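Local coordinates for protein amine Dehydrogenase (Pseudomonas putida, PDB 1JMX) that probably forms part of a quinohemoprotein enzyme that oxidises primary amines to aldehydes, with electrons passed on through heme c, at residues 83-93 with 108-116; 39-47 with 59-70. All blocks are in the same frame, centred on the assembly; numbering follows the deposited sequence.

Contact 1 (83-93 with 108-116); sequences LSSVPGEVGRS and ATVNPTQRL
E89 and Q114 pair at the outer end of an antiparallel hairpin, and E89 runs back along P112. E89 CB lies 3.9 Å from T113 O. With CG anti to the carbonyl carbon (chi1 -82°), E89 CG comes to 3.8 Å from Q114 CA, and the extended E89 chain then carries its OE1 alongside the proline ring, 3.5 Å from P112 CB. The carboxylate ends in two salt bridges, OE1 to R126 and OE2 to K123. Shortening E89 to an alanine is likely to leave R126 and K123 without this carboxylate and to uncover the flank of P112. On the other face of the ladder, V90 CG2 packs 3.7 Å from R115 CD, while V90 CG1 sits over the guanidinium face of R92. V90 N gives T113 O a bond of 2.8 Å (168°), and N111 N bonds R92 O. G91 is squeezed: its CA is 3.4 Å from V110 CG1, and a CB would collide with that methyl and with L83 O. Strand 105-115 of the hairpin also pairs with strands 120-122 and 126-131; L83 and A108 rest on I67 of strand 66-71, N111 OD1 bonds Y135 of the neighbouring amine dehydrogenase chain, and L116 touches heme c.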
loop_
_atom_site.group_PDB
_atom_site.type_symbol
_atom_site.label_atom_id
_atom_site.label_comp_id
_atom_site.label_asym_id
_atom_site.label_seq_id
_atom_site.Cartn_x
_atom_site.Cartn_y
_atom_site.Cartn_z
ATOM N N LEU B 83 -9.285 -24.363 14.354
ATOM C CA LEU B 83 -7.841 -24.486 14.244
ATOM C C LEU B 83 -7.036 -23.867 15.390
ATOM O O LEU B 83 -5.813 -23.774 15.316
ATOM C CB LEU B 83 -7.381 -23.932 12.895
ATOM C CG LEU B 83 -8.105 -24.511 11.674
ATOM C CD1 LEU B 83 -7.503 -23.929 10.408
ATOM C CD2 LEU B 83 -8.020 -26.035 11.656
ATOM N N SER B 84 -7.714 -23.496 16.471
ATOM C CA SER B 84 -7.047 -22.902 17.631
ATOM C C SER B 84 -7.300 -23.718 18.890
ATOM O O SER B 84 -7.817 -23.192 19.876
ATOM C CB SER B 84 -7.538 -21.473 17.857
ATOM O OG SER B 84 -7.272 -20.672 16.736
ATOM N N SER B 85 -6.917 -24.991 18.866
ATOM C CA SER B 85 -7.125 -25.875 20.010
ATOM C C SER B 85 -6.032 -25.800 21.071
ATOM O O SER B 85 -6.233 -26.260 22.194
ATOM C CB SER B 85 -7.313 -27.316 19.549
ATOM O OG SER B 85 -6.177 -27.765 18.842
ATOM N N VAL B 86 -4.873 -25.255 20.714
ATOM C CA VAL B 86 -3.777 -25.115 21.670
ATOM C C VAL B 86 -4.009 -23.836 22.478
ATOM O O VAL B 86 -4.189 -22.759 21.904
ATOM C CB VAL B 86 -2.404 -25.064 20.961
ATOM C CG1 VAL B 86 -1.283 -24.845 21.967
ATOM C CG2 VAL B 86 -2.181 -26.347 20.187
ATOM N N PRO B 87 -4.011 -23.945 23.823
ATOM C CA PRO B 87 -4.225 -22.822 24.744
ATOM C C PRO B 87 -3.312 -21.624 24.499
ATOM O O PRO B 87 -2.101 -21.790 24.361
ATOM C CB PRO B 87 -3.939 -23.448 26.115
ATOM C CG PRO B 87 -4.303 -24.870 25.927
ATOM C CD PRO B 87 -3.736 -25.182 24.574
ATOM N N GLY B 88 -3.905 -20.429 24.445
ATOM C CA GLY B 88 -3.146 -19.202 24.251
ATOM C C GLY B 88 -2.581 -18.928 22.865
ATOM O O GLY B 88 -1.745 -18.031 22.700
ATOM N N GLU B 89 -3.035 -19.688 21.871
ATOM C CA GLU B 89 -2.570 -19.529 20.498
ATOM C C GLU B 89 -3.724 -19.357 19.525
ATOM O O GLU B 89 -4.809 -19.899 19.723
ATOM C CB GLU B 89 -1.720 -20.735 20.068
ATOM C CG GLU B 89 -0.273 -20.682 20.525
ATOM C CD GLU B 89 0.484 -21.985 20.300
ATOM O OE1 GLU B 89 0.214 -22.697 19.308
ATOM O OE2 GLU B 89 1.368 -22.293 21.120
ATOM N N VAL B 90 -3.489 -18.552 18.494
ATOM C CA VAL B 90 -4.474 -18.315 17.448
ATOM C C VAL B 90 -3.926 -18.999 16.193
ATOM O O VAL B 90 -2.810 -18.717 15.759
ATOM C CB VAL B 90 -4.690 -16.799 17.182
ATOM C CG1 VAL B 90 -5.722 -16.599 16.073
ATOM C CG2 VAL B 90 -5.150 -16.102 18.456
ATOM N N GLY B 91 -4.701 -19.932 15.649
ATOM C CA GLY B 91 -4.279 -20.660 14.469
ATOM C C GLY B 91 -4.966 -20.268 13.173
ATOM O O GLY B 91 -6.191 -20.186 13.096
ATOM N N ARG B 92 -4.156 -20.066 12.142
ATOM C CA ARG B 92 -4.651 -19.694 10.826
ATOM C C ARG B 92 -4.162 -20.662 9.755
ATOM O O ARG B 92 -3.044 -21.154 9.805
ATOM C CB ARG B 92 -4.190 -18.286 10.460
ATOM C CG ARG B 92 -5.294 -17.267 10.434
ATOM C CD ARG B 92 -5.461 -16.584 11.766
ATOM N NE ARG B 92 -6.871 -16.539 12.136
ATOM C CZ ARG B 92 -7.506 -15.460 12.582
ATOM N NH1 ARG B 92 -6.869 -14.302 12.716
ATOM N NH2 ARG B 92 -8.782 -15.559 12.926
ATOM N N SER B 93 -5.005 -20.914 8.768
ATOM C CA SER B 93 -4.642 -21.800 7.680
ATOM C C SER B 93 -4.605 -21.023 6.349
ATOM O O SER B 93 -5.619 -20.490 5.903
ATOM C CB SER B 93 -5.633 -22.960 7.613
ATOM O OG SER B 93 -5.367 -23.797 6.508
ATOM N N ALA B 108 -5.086 -30.129 7.997
ATOM C CA ALA B 108 -4.977 -28.687 7.903
ATOM C C ALA B 108 -3.668 -28.251 8.522
ATOM O O ALA B 108 -3.330 -28.698 9.615
ATOM C CB ALA B 108 -6.139 -28.031 8.635
ATOM N N THR B 109 -2.863 -27.478 7.799
ATOM C CA THR B 109 -1.644 -27.015 8.440
ATOM C C THR B 109 -1.984 -25.671 9.078
ATOM O O THR B 109 -2.675 -24.833 8.485
ATOM C CB THR B 109 -0.366 -26.997 7.537
ATOM O OG1 THR B 109 0.051 -25.657 7.289
ATOM C CG2 THR B 109 -0.567 -27.740 6.266
ATOM N N VAL B 110 -1.622 -25.559 10.350
ATOM C CA VAL B 110 -1.891 -24.388 11.157
ATOM C C VAL B 110 -0.639 -23.589 11.478
ATOM O O VAL B 110 0.340 -24.130 12.000
ATOM C CB VAL B 110 -2.563 -24.802 12.498
ATOM C CG1 VAL B 110 -2.879 -23.585 13.331
ATOM C CG2 VAL B 110 -3.827 -25.617 12.242
ATOM N N ASN B 111 -0.677 -22.308 11.121
ATOM C CA ASN B 111 0.394 -21.354 11.404
ATOM C C ASN B 111 -0.151 -20.651 12.652
ATOM O O ASN B 111 -0.999 -19.770 12.549
ATOM C CB ASN B 111 0.540 -20.327 10.263
ATOM C CG ASN B 111 0.974 -20.949 8.935
ATOM O OD1 ASN B 111 0.919 -20.296 7.894
ATOM N ND2 ASN B 111 1.430 -22.188 8.970
ATOM N N PRO B 112 0.292 -21.068 13.849
ATOM C CA PRO B 112 -0.204 -20.442 15.073
ATOM C C PRO B 112 0.616 -19.283 15.609
ATOM O O PRO B 112 1.818 -19.175 15.363
ATOM C CB PRO B 112 -0.206 -21.606 16.045
ATOM C CG PRO B 112 1.054 -22.309 15.685
ATOM C CD PRO B 112 1.139 -22.231 14.171
ATOM N N THR B 113 -0.058 -18.401 16.329
ATOM C CA THR B 113 0.592 -17.262 16.949
ATOM C C THR B 113 0.148 -17.192 18.397
ATOM O O THR B 113 -1.038 -17.169 18.702
ATOM C CB THR B 113 0.229 -15.929 16.273
ATOM O OG1 THR B 113 0.567 -15.993 14.885
ATOM C CG2 THR B 113 0.999 -14.778 16.919
ATOM N N GLN B 114 1.115 -17.197 19.292
ATOM C CA GLN B 114 0.824 -17.099 20.701
ATOM C C GLN B 114 0.603 -15.615 20.992
ATOM O O GLN B 114 1.494 -14.799 20.770
ATOM C CB GLN B 114 2.009 -17.642 21.490
ATOM C CG GLN B 114 1.779 -17.763 22.972
ATOM C CD GLN B 114 3.001 -18.294 23.680
ATOM O OE1 GLN B 114 4.084 -17.724 23.574
ATOM N NE2 GLN B 114 2.841 -19.404 24.387
ATOM N N ARG B 115 -0.611 -15.257 21.397
ATOM C CA ARG B 115 -0.919 -13.866 21.716
ATOM C C ARG B 115 -0.945 -13.637 23.218
ATOM O O ARG B 115 -1.849 -14.105 23.914
ATOM C CB ARG B 115 -2.252 -13.443 21.112
ATOM C CG ARG B 115 -2.223 -13.300 19.621
ATOM C CD ARG B 115 -3.546 -12.798 19.098
ATOM N NE ARG B 115 -3.468 -12.525 17.666
ATOM C CZ ARG B 115 -4.437 -11.968 16.947
ATOM N NH1 ARG B 115 -5.580 -11.623 17.527
ATOM N NH2 ARG B 115 -4.249 -11.732 15.649
ATOM N N LEU B 116 0.078 -12.950 23.714
ATOM C CA LEU B 116 0.185 -12.642 25.134
ATOM C C LEU B 116 -0.285 -11.209 25.396
ATOM O O LEU B 116 -0.675 -10.490 24.471
ATOM C CB LEU B 116 1.620 -12.875 25.636
ATOM C CG LEU B 116 2.124 -14.317 25.468
ATOM C CD1 LEU B 116 3.398 -14.561 26.256
ATOM C CD2 LEU B 116 1.052 -15.261 25.957
#

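Contact 2 (39-47 with 59-70); sequences MPDKFGPGT and VLNNHYGDIYGI
P45 lays its CD over the middle of the Y64 ring, 3.5 Å from the centroid and 7° off the normal, a CH-pi contact at the tight end of this interface. The cis peptide before P45 turns the loop here, and P45 CG packs 3.8 Å from L60 CD1. N61 projects its amide into the loop. N61 OD1 accepts from G44 N at 2.8 Å, the donor standing above the carbonyl plane, while ND2 bonds N21 and a water that also donates to P40 O, so both ends of the buried amide are held and its rotation is fixed. G44 O in turn takes the N-H of Y64 (158°). G44 and G46 have backbone angles at which a CB would jam against the preceding carbonyl; at G46 it would also strike F43.

Towards solvent the grip changes to polar side-chain ends. D41 OD2 receives the Y68 hydroxyl proton on its anti lone pair at 2.6 Å from Y68 OH, close to the plane of the ring, whose CD2 packs 3.4 Å from P40 CG. N62 bridges: its OD1 accepts from K42 N at 3.1 Å and ND2 gives a straight bond (166°) to D66 OD2. Beyond CB, which lies near H63 NE2, the K42 chain bends away to a long, weak ion pair with another protein chain.

G46 and T47 together face L60, a G1 beta bulge where the loop enters strand 47-50. The loop joins strand 32-38, at the edge of one four-stranded antiparallel sheet, to strand 47-50, the first of the next: the blade-to-blade connection of a beta-propeller.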
loop_
_atom_site.group_PDB
_atom_site.type_symbol
_atom_site.label_atom_id
_atom_site.label_comp_id
_atom_site.label_asym_id
_atom_site.label_seq_id
_atom_site.Cartn_x
_atom_site.Cartn_y
_atom_site.Cartn_z
ATOM N N MET B 39 -24.048 -20.333 5.282
ATOM C CA MET B 39 -22.995 -20.930 6.074
ATOM C C MET B 39 -22.850 -20.304 7.452
ATOM O O MET B 39 -23.185 -19.138 7.668
ATOM C CB MET B 39 -21.678 -20.915 5.305
ATOM C CG MET B 39 -21.702 -21.845 4.116
ATOM S SD MET B 39 -20.081 -22.102 3.453
ATOM C CE MET B 39 -19.716 -20.444 2.847
ATOM N N PRO B 40 -22.383 -21.102 8.419
ATOM C CA PRO B 40 -22.197 -20.639 9.790
ATOM C C PRO B 40 -21.015 -19.696 9.962
ATOM O O PRO B 40 -20.049 -19.730 9.204
ATOM C CB PRO B 40 -21.988 -21.941 10.550
ATOM C CG PRO B 40 -21.253 -22.777 9.556
ATOM C CD PRO B 40 -22.006 -22.523 8.289
ATOM N N ASP B 41 -21.117 -18.863 10.985
ATOM C CA ASP B 41 -20.092 -17.892 11.329
ATOM C C ASP B 41 -19.830 -16.832 10.252
ATOM O O ASP B 41 -20.783 -16.273 9.700
ATOM C CB ASP B 41 -18.826 -18.618 11.798
ATOM C CG ASP B 41 -19.085 -19.489 13.025
ATOM O OD1 ASP B 41 -19.994 -19.154 13.818
ATOM O OD2 ASP B 41 -18.393 -20.516 13.192
ATOM N N LYS B 42 -18.563 -16.545 9.962
ATOM C CA LYS B 42 -18.225 -15.526 8.974
ATOM C C LYS B 42 -17.479 -16.095 7.767
ATOM O O LYS B 42 -16.880 -17.158 7.851
ATOM C CB LYS B 42 -17.412 -14.413 9.642
ATOM C CG LYS B 42 -18.145 -13.713 10.790
ATOM C CD LYS B 42 -19.289 -12.854 10.260
ATOM C CE LYS B 42 -20.237 -12.367 11.361
ATOM N NZ LYS B 42 -19.629 -11.364 12.299
ATOM N N PHE B 43 -17.548 -15.374 6.648
ATOM C CA PHE B 43 -16.905 -15.758 5.387
ATOM C C PHE B 43 -15.429 -15.376 5.353
ATOM O O PHE B 43 -15.022 -14.387 5.955
ATOM C CB PHE B 43 -17.631 -15.080 4.217
ATOM C CG PHE B 43 -17.144 -15.505 2.848
ATOM C CD1 PHE B 43 -17.723 -16.592 2.197
ATOM C CD2 PHE B 43 -16.134 -14.796 2.199
ATOM C CE1 PHE B 43 -17.312 -16.965 0.924
ATOM C CE2 PHE B 43 -15.717 -15.161 0.930
ATOM C CZ PHE B 43 -16.310 -16.252 0.288
ATOM N N GLY B 44 -14.643 -16.152 4.613
ATOM C CA GLY B 44 -13.224 -15.879 4.493
ATOM C C GLY B 44 -12.358 -17.069 4.837
ATOM O O GLY B 44 -12.265 -17.431 6.004
ATOM N N PRO B 45 -11.713 -17.708 3.846
ATOM C CA PRO B 45 -11.757 -17.373 2.417
ATOM C C PRO B 45 -12.959 -17.968 1.690
ATOM O O PRO B 45 -13.295 -17.552 0.585
ATOM C CB PRO B 45 -10.461 -17.977 1.901
ATOM C CG PRO B 45 -10.323 -19.214 2.726
ATOM C CD PRO B 45 -10.677 -18.725 4.112
ATOM N N GLY B 46 -13.611 -18.931 2.327
ATOM C CA GLY B 46 -14.755 -19.580 1.722
ATOM C C GLY B 46 -14.329 -20.658 0.743
ATOM O O GLY B 46 -15.137 -21.144 -0.028
ATOM N N THR B 47 -13.063 -21.042 0.786
ATOM C CA THR B 47 -12.532 -22.060 -0.108
ATOM C C THR B 47 -13.137 -23.428 0.196
ATOM O O THR B 47 -13.006 -23.933 1.315
ATOM C CB THR B 47 -11.002 -22.139 0.012
ATOM O OG1 THR B 47 -10.439 -20.867 -0.319
ATOM C CG2 THR B 47 -10.432 -23.200 -0.926
ATOM N N VAL B 59 -15.376 -26.582 3.868
ATOM C CA VAL B 59 -15.018 -25.178 3.648
ATOM C C VAL B 59 -14.144 -24.509 4.712
ATOM O O VAL B 59 -14.450 -24.558 5.906
ATOM C CB VAL B 59 -16.318 -24.320 3.507
ATOM C CG1 VAL B 59 -15.997 -22.911 3.022
ATOM C CG2 VAL B 59 -17.309 -24.996 2.567
ATOM N N LEU B 60 -13.059 -23.878 4.264
ATOM C CA LEU B 60 -12.157 -23.133 5.144
ATOM C C LEU B 60 -12.842 -21.775 5.204
ATOM O O LEU B 60 -12.939 -21.082 4.192
ATOM C CB LEU B 60 -10.776 -22.969 4.505
ATOM C CG LEU B 60 -9.517 -22.857 5.372
ATOM C CD1 LEU B 60 -8.521 -21.953 4.661
ATOM C CD2 LEU B 60 -9.807 -22.338 6.764
ATOM N N ASN B 61 -13.351 -21.422 6.375
ATOM C CA ASN B 61 -14.065 -20.171 6.546
ATOM C C ASN B 61 -13.720 -19.495 7.865
ATOM O O ASN B 61 -12.722 -19.825 8.503
ATOM C CB ASN B 61 -15.570 -20.446 6.489
ATOM C CG ASN B 61 -16.303 -19.510 5.547
ATOM O OD1 ASN B 61 -15.694 -18.732 4.810
ATOM N ND2 ASN B 61 -17.621 -19.587 5.567
ATOM N N ASN B 62 -14.548 -18.525 8.242
ATOM C CA ASN B 62 -14.394 -17.771 9.484
ATOM C C ASN B 62 -13.015 -17.145 9.636
ATOM O O ASN B 62 -12.349 -17.299 10.664
ATOM C CB ASN B 62 -14.714 -18.654 10.687
ATOM C CG ASN B 62 -15.252 -17.867 11.854
ATOM O OD1 ASN B 62 -16.011 -16.917 11.676
ATOM N ND2 ASN B 62 -14.865 -18.251 13.057
ATOM N N HIS B 63 -12.590 -16.454 8.583
ATOM C CA HIS B 63 -11.304 -15.771 8.547
ATOM C C HIS B 63 -10.093 -16.684 8.689
ATOM O O HIS B 63 -9.204 -16.434 9.507
ATOM C CB HIS B 63 -11.277 -14.641 9.582
ATOM C CG HIS B 63 -12.425 -13.690 9.456
ATOM N ND1 HIS B 63 -12.534 -12.789 8.420
ATOM C CD2 HIS B 63 -13.541 -13.536 10.204
ATOM C CE1 HIS B 63 -13.669 -12.124 8.531
ATOM N NE2 HIS B 63 -14.298 -12.558 9.606
ATOM N N TYR B 64 -10.076 -17.742 7.878
ATOM C CA TYR B 64 -8.978 -18.713 7.838
ATOM C C TYR B 64 -8.695 -19.407 9.171
ATOM O O TYR B 64 -7.575 -19.849 9.415
ATOM C CB TYR B 64 -7.692 -18.027 7.345
ATOM C CG TYR B 64 -7.831 -17.282 6.027
ATOM C CD1 TYR B 64 -8.543 -16.084 5.946
ATOM C CD2 TYR B 64 -7.255 -17.784 4.860
ATOM C CE1 TYR B 64 -8.682 -15.410 4.744
ATOM C CE2 TYR B 64 -7.387 -17.115 3.650
ATOM C CZ TYR B 64 -8.104 -15.929 3.597
ATOM O OH TYR B 64 -8.257 -15.279 2.392
ATOM N N GLY B 65 -9.711 -19.531 10.021
ATOM C CA GLY B 65 -9.499 -20.155 11.314
ATOM C C GLY B 65 -10.346 -21.362 11.667
ATOM O O GLY B 65 -10.225 -21.878 12.776
ATOM N N ASP B 66 -11.192 -21.814 10.740
ATOM C CA ASP B 66 -12.076 -22.958 10.973
ATOM C C ASP B 66 -12.376 -23.723 9.688
ATOM O O ASP B 66 -12.259 -23.181 8.596
ATOM C CB ASP B 66 -13.424 -22.489 11.537
ATOM C CG ASP B 66 -13.303 -21.797 12.870
ATOM O OD1 ASP B 66 -13.480 -22.472 13.900
ATOM O OD2 ASP B 66 -13.048 -20.580 12.891
ATOM N N ILE B 67 -12.804 -24.973 9.835
ATOM C CA ILE B 67 -13.175 -25.823 8.707
ATOM C C ILE B 67 -14.571 -26.392 9.000
ATOM O O ILE B 67 -14.807 -26.921 10.076
ATOM C CB ILE B 67 -12.159 -26.961 8.498
ATOM C CG1 ILE B 67 -10.775 -26.372 8.226
ATOM C CG2 ILE B 67 -12.572 -27.827 7.328
ATOM C CD1 ILE B 67 -9.687 -27.397 8.148
ATOM N N TYR B 68 -15.506 -26.211 8.070
ATOM C CA TYR B 68 -16.881 -26.688 8.229
ATOM C C TYR B 68 -17.260 -27.714 7.168
ATOM O O TYR B 68 -16.776 -27.681 6.042
ATOM C CB TYR B 68 -17.872 -25.525 8.141
ATOM C CG TYR B 68 -17.531 -24.345 9.018
ATOM C CD1 TYR B 68 -16.551 -23.428 8.634
ATOM C CD2 TYR B 68 -18.169 -24.150 10.238
ATOM C CE1 TYR B 68 -16.212 -22.351 9.443
ATOM C CE2 TYR B 68 -17.837 -23.073 11.056
ATOM C CZ TYR B 68 -16.856 -22.179 10.651
ATOM O OH TYR B 68 -16.509 -21.121 11.455
ATOM N N GLY B 69 -18.118 -28.646 7.548
ATOM C CA GLY B 69 -18.582 -29.648 6.619
ATOM C C GLY B 69 -20.058 -29.362 6.466
ATOM O O GLY B 69 -20.775 -29.265 7.467
ATOM N N ILE B 70 -20.502 -29.146 5.234
ATOM C CA ILE B 70 -21.906 -28.859 4.973
ATOM C C ILE B 70 -22.472 -29.920 4.036
ATOM O O ILE B 70 -21.880 -30.218 3.003
ATOM C CB ILE B 70 -22.096 -27.456 4.299
ATOM C CG1 ILE B 70 -21.514 -26.336 5.171
ATOM C CG2 ILE B 70 -23.581 -27.186 4.033
ATOM C CD1 ILE B 70 -22.393 -25.940 6.333
HETATM O O HOH W 1 -18.838 -21.573 7.577
#

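Overall arrangement
Contact 2 closes before contact 1 opens, and their centres lie about 16 Å apart on the same side of the chain's centre. They belong to successive sheets of the propeller: contact 2 sits on strands 56-61 and 66-71 of the sheet that ends with strand 76-82, and contact 1 on strands 89-99 and 105-115 of the next. The two touch directly, through probable hydrogen bonds from S93 N to Y64 O (2.9 Å) and from L83 N to G65 O (3.1 Å), so the turn at 62-65 is tied to the neighbouring sheet. Contact 1 lies farther out, about 22 Å from the chain's centre against 14 Å, and carries its hairpin to the heme c pocket.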